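Local structure of UspA1 (Moraxella catarrhalis, 3NTN) at residues B[32-36]-B[37-41]; B[47-51]-B[52-56]. The protein is a trimeric autotransporter adhesin of the outer membrane that probably helps the bacterium attach to host fibronectin and the receptor CEACAM1. All blocks are in the same frame, centred on the assembly; numbering follows the deposited sequence.

Interaction 1 (B[32-36]-B[37-41])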
loop_
_atom_site.group_PDB
_atom_site.type_symbol
_atom_site.label_atom_id
_atom_site.label_comp_id
_atom_site.label_asym_id
_atom_site.label_seq_id
_atom_site.Cartn_x
_atom_site.Cartn_y
_atom_site.Cartn_z
ATOM N N ASN B 32 -17.393 -6.271 -28.320
ATOM C CA ASN B 32 -16.067 -5.814 -27.996
ATOM C C ASN B 32 -15.373 -5.120 -29.194
ATOM O O ASN B 32 -15.334 -5.637 -30.282
ATOM C CB ASN B 32 -15.261 -6.983 -27.425
ATOM C CG ASN B 32 -15.846 -7.520 -26.085
ATOM O OD1 ASN B 32 -16.172 -6.743 -25.188
ATOM N ND2 ASN B 32 -15.952 -8.849 -25.953
ATOM N N GLU B 33 -14.823 -3.937 -28.974
ATOM C CA GLU B 33 -14.164 -3.173 -30.018
ATOM C C GLU B 33 -12.699 -2.892 -29.669
ATOM O O GLU B 33 -12.415 -2.065 -28.767
ATOM C CB GLU B 33 -14.869 -1.834 -30.108
ATOM C CG GLU B 33 -15.082 -1.335 -31.490
ATOM C CD GLU B 33 -15.820 0.007 -31.492
ATOM O OE1 GLU B 33 -15.375 0.929 -32.232
ATOM O OE2 GLU B 33 -16.837 0.141 -30.750
ATOM N N ALA B 34 -11.769 -3.519 -30.381
ATOM C CA ALA B 34 -10.336 -3.229 -30.156
ATOM C C ALA B 34 -9.743 -2.391 -31.275
ATOM O O ALA B 34 -9.520 -2.855 -32.375
ATOM C CB ALA B 34 -9.493 -4.521 -29.900
ATOM N N THR B 35 -9.477 -1.141 -30.975
ATOM C CA THR B 35 -9.169 -0.181 -32.012
ATOM C C THR B 35 -7.700 0.222 -32.100
ATOM O O THR B 35 -7.237 0.666 -33.161
ATOM C CB THR B 35 -10.098 1.005 -31.838
ATOM O OG1 THR B 35 -11.216 0.809 -32.715
ATOM C CG2 THR B 35 -9.390 2.310 -32.099
ATOM N N GLY B 36 -6.956 0.023 -31.017
ATOM C CA GLY B 36 -5.571 0.441 -31.003
ATOM C C GLY B 36 -4.636 -0.563 -31.642
ATOM O O GLY B 36 -4.901 -1.765 -31.683
ATOM N N THR B 37 -3.519 -0.067 -32.140
ATOM C CA THR B 37 -2.464 -0.937 -32.591
ATOM C C THR B 37 -2.022 -1.876 -31.447
ATOM O O THR B 37 -1.799 -1.433 -30.321
ATOM C CB THR B 37 -1.329 -0.089 -33.153
ATOM O OG1 THR B 37 -1.845 0.705 -34.235
ATOM C CG2 THR B 37 -0.166 -0.949 -33.661
ATOM N N ASP B 38 -1.971 -3.183 -31.700
ATOM C CA ASP B 38 -1.559 -4.129 -30.657
ATOM C C ASP B 38 -2.528 -4.174 -29.458
ATOM O O ASP B 38 -2.111 -4.547 -28.320
ATOM C CB ASP B 38 -0.134 -3.797 -30.121
ATOM C CG ASP B 38 0.910 -3.666 -31.223
ATOM O OD1 ASP B 38 0.769 -4.355 -32.232
ATOM O OD2 ASP B 38 1.887 -2.886 -31.068
ATOM N N SER B 39 -3.782 -3.748 -29.643
ATOM C CA SER B 39 -4.739 -3.778 -28.520
ATOM C C SER B 39 -5.318 -5.211 -28.329
ATOM O O SER B 39 -5.228 -6.087 -29.213
ATOM C CB SER B 39 -5.832 -2.725 -28.657
ATOM O OG SER B 39 -6.555 -2.940 -29.847
ATOM N N THR B 40 -5.858 -5.457 -27.153
ATOM C CA THR B 40 -6.322 -6.804 -26.844
ATOM C C THR B 40 -7.571 -6.767 -25.971
ATOM O O THR B 40 -7.608 -6.113 -24.935
ATOM C CB THR B 40 -5.229 -7.624 -26.091
ATOM O OG1 THR B 40 -4.071 -7.759 -26.895
ATOM C CG2 THR B 40 -5.719 -9.001 -25.735
ATOM N N ILE B 41 -8.588 -7.498 -26.387
ATOM C CA ILE B 41 -9.696 -7.763 -25.467
ATOM C C ILE B 41 -9.804 -9.263 -25.309
ATOM O O ILE B 41 -9.910 -9.989 -26.283
ATOM C CB ILE B 41 -10.991 -7.113 -25.911
ATOM C CG1 ILE B 41 -10.806 -5.592 -25.982
ATOM C CG2 ILE B 41 -12.158 -7.501 -24.990
ATOM C CD1 ILE B 41 -11.799 -4.895 -26.858
#

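Interaction 2 (B[47-51]-B[52-56])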
loop_
_atom_site.group_PDB
_atom_site.type_symbol
_atom_site.label_atom_id
_atom_site.label_comp_id
_atom_site.label_asym_id
_atom_site.label_seq_id
_atom_site.Cartn_x
_atom_site.Cartn_y
_atom_site.Cartn_z
ATOM N N ASN B 47 -16.647 -4.034 -24.102
ATOM C CA ASN B 47 -15.296 -3.491 -23.887
ATOM C C ASN B 47 -14.776 -2.682 -25.086
ATOM O O ASN B 47 -15.075 -2.988 -26.249
ATOM C CB ASN B 47 -14.284 -4.588 -23.571
ATOM C CG ASN B 47 -14.615 -5.350 -22.293
ATOM O OD1 ASN B 47 -14.610 -4.777 -21.214
ATOM N ND2 ASN B 47 -14.900 -6.642 -22.413
ATOM N N GLN B 48 -14.008 -1.643 -24.769
ATOM C CA GLN B 48 -13.209 -0.923 -25.756
ATOM C C GLN B 48 -11.736 -0.981 -25.387
ATOM O O GLN B 48 -11.381 -1.152 -24.212
ATOM C CB GLN B 48 -13.645 0.525 -25.871
ATOM C CG GLN B 48 -15.092 0.681 -26.291
ATOM C CD GLN B 48 -15.525 2.112 -26.211
ATOM O OE1 GLN B 48 -14.687 3.034 -26.150
ATOM N NE2 GLN B 48 -16.844 2.329 -26.209
ATOM N N ALA B 49 -10.900 -0.926 -26.412
ATOM C CA ALA B 49 -9.499 -0.766 -26.227
ATOM C C ALA B 49 -8.935 0.077 -27.380
ATOM O O ALA B 49 -8.439 -0.424 -28.380
ATOM C CB ALA B 49 -8.796 -2.125 -26.076
ATOM N N THR B 50 -9.049 1.384 -27.227
ATOM C CA THR B 50 -8.499 2.302 -28.206
ATOM C C THR B 50 -6.991 2.585 -28.045
ATOM O O THR B 50 -6.381 3.130 -28.958
ATOM C CB THR B 50 -9.264 3.611 -28.245
ATOM O OG1 THR B 50 -9.030 4.315 -27.013
ATOM C CG2 THR B 50 -10.822 3.366 -28.462
ATOM N N GLY B 51 -6.362 2.222 -26.936
ATOM C CA GLY B 51 -4.960 2.557 -26.834
ATOM C C GLY B 51 -3.975 1.598 -27.473
ATOM O O GLY B 51 -4.234 0.363 -27.531
ATOM N N LYS B 52 -2.821 2.128 -27.913
ATOM C CA LYS B 52 -1.724 1.208 -28.301
ATOM C C LYS B 52 -1.322 0.257 -27.142
ATOM O O LYS B 52 -1.078 0.724 -26.042
ATOM C CB LYS B 52 -0.497 1.907 -28.923
ATOM C CG LYS B 52 -0.827 3.122 -29.753
ATOM C CD LYS B 52 0.283 3.448 -30.744
ATOM C CE LYS B 52 0.271 4.905 -31.195
ATOM N NZ LYS B 52 -1.020 5.631 -30.936
ATOM N N GLY B 53 -1.338 -1.061 -27.399
ATOM C CA GLY B 53 -0.819 -2.065 -26.495
ATOM C C GLY B 53 -1.695 -2.245 -25.261
ATOM O O GLY B 53 -1.240 -2.768 -24.225
ATOM N N SER B 54 -2.948 -1.831 -25.382
ATOM C CA SER B 54 -3.877 -1.869 -24.303
ATOM C C SER B 54 -4.535 -3.253 -24.095
ATOM O O SER B 54 -4.437 -4.165 -24.905
ATOM C CB SER B 54 -4.965 -0.794 -24.495
ATOM O OG SER B 54 -5.743 -1.065 -25.657
ATOM N N PHE B 55 -5.184 -3.412 -22.965
ATOM C CA PHE B 55 -5.725 -4.674 -22.614
ATOM C C PHE B 55 -6.959 -4.438 -21.760
ATOM O O PHE B 55 -6.901 -3.694 -20.802
ATOM C CB PHE B 55 -4.693 -5.516 -21.857
ATOM C CG PHE B 55 -5.244 -6.826 -21.375
ATOM C CD1 PHE B 55 -5.298 -7.930 -22.213
ATOM C CD2 PHE B 55 -5.777 -6.932 -20.080
ATOM C CE1 PHE B 55 -5.871 -9.212 -21.754
ATOM C CE2 PHE B 55 -6.335 -8.162 -19.607
ATOM C CZ PHE B 55 -6.378 -9.307 -20.457
ATOM N N ALA B 56 -8.085 -5.038 -22.141
ATOM C CA ALA B 56 -9.321 -4.978 -21.338
ATOM C C ALA B 56 -9.890 -6.374 -21.263
ATOM O O ALA B 56 -9.727 -7.160 -22.181
ATOM C CB ALA B 56 -10.363 -4.005 -21.992
#

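Interaction 1 (B[32-36]-B[37-41])
Ser39 and Gly36 close the turn between strand 33-34 and strand 40-42. Ser39 OG donates to Gly36 O at 2.7 Å, and Ser39 N reaches the same oxygen at 3.1 Å, completing a type II beta turn from Gly36 to Ser39. Both donors come from one face of the carbonyl plane: the hydroxyl is tilted 22° from it, whereas the amide stands well above. Two bonds from a single residue thus fix the rotation of the Gly36 peptide. Ser39 OG can do this because its chi1 of 60° sets it between the backbone N and the carbonyl carbon, turned back over the turn. Ser39 OG also lies 3.3 Å from Ala34 CB, where the polar turn passes into apolar packing.

Beyond it, Ile41 reaches across to segment 32-36 with two separate branches. CD1 lies against the Glu33-Ala34 backbone, 3.5 Å from Glu33 O and 3.8 Å from Ala34 CB. CG2, set anti to the backbone N, lies against the amide of Asn32, 3.8 Å from its CG. That amide is buried but well satisfied: ND2 bonds to the backbone oxygens of Gly28 and Gly44, and OD1 accepts from Asn47 N.

The other side is looser. Glu33 and Thr35 direct their CB atoms away from the facing segment, as Thr37 does overall although its CB still touches the Gly36 backbone; all three are partly exposed. Glu33 OE1 makes a long, weak ion pair with Lys20 NZ. Asp38 also turns away, yet into a subunit interface, where OD2 forms a salt bridge with Arg45 of the second subunit and OD1 accepts from Asn23. Strand 33-34 lies between strands 18-19 and 48-49, and strand 40-42 between 25-26 and 55-57, so this coil of the roll is stacked on both sides.

Interaction 2 (B[47-51]-B[52-56])
A type II beta turn from Gly51 to Ser54 carries one coil of the left-handed parallel beta-roll, the YadA-like head fold, from strand 48-49 into strand 55-57. Ser54 OG donates to Gly51 O at 2.8 Å, 25° from the carbonyl plane, while the backbone bond from Ser54 N to the same oxygen is longer, 3.3 Å, and weak. The hydroxyl is therefore the shorter of the two links across the turn. Ser54 OG, folded back over its own main chain by a chi1 of 64°, also rests 3.3 Å from Ala49 CB. Ala63 O of the next coil is a second, weak partner, competing for the one proton of Ser54 OG. Gly53 occupies the third turn position with phi 71°, a conformation that favours glycine.

Inside the coil the apolar contact is slight. Ala56 presents its lone methyl to the facing strand, CB lying 3.8 Å from Gln48 O and 4.3 Å from Asn47 CB. In the roll such inward apolar side chains stack from coil to coil: Ala49 and Ala56 both touch Ala63, and Ala49 also meets Ile41. Asn47 adds a polar rung to this stack, its buried amide giving ND2 to Gly58 O and receiving Asn61 ND2 on OD1.

Residues facing out of the coil divide between solvent and trimer. Lys52 is exposed, and its backbone N donates to Asp66 OD2. Gln48 OE1 accepts from Asn64 ND2 on the partly exposed side. Phe55 turns from strand 48-49 toward the other chains, where it packs on Ala57 of the second subunit and on Phe55 of the third.

Overall arrangement
Interactions 1 and 2 are equivalent turns of successive coils, their centres about 5 Å apart, and they follow in series along the chain. Strands 33-34 and 48-49 are neighbours in one parallel sheet, strands 40-42 and 55-57 in the other. Probable hydrogen bonds from Glu33 N to Asn47 O and from Thr35 N to Ala49 O, each 2.9 Å, join the first pair. At the turns, Ser39 CB packs 3.4 Å from Ser54 OG, so the two serines pack against each other. Both coils also touch the second subunit. Repetition of such coils probably builds the elongated trimeric head of this adhesin.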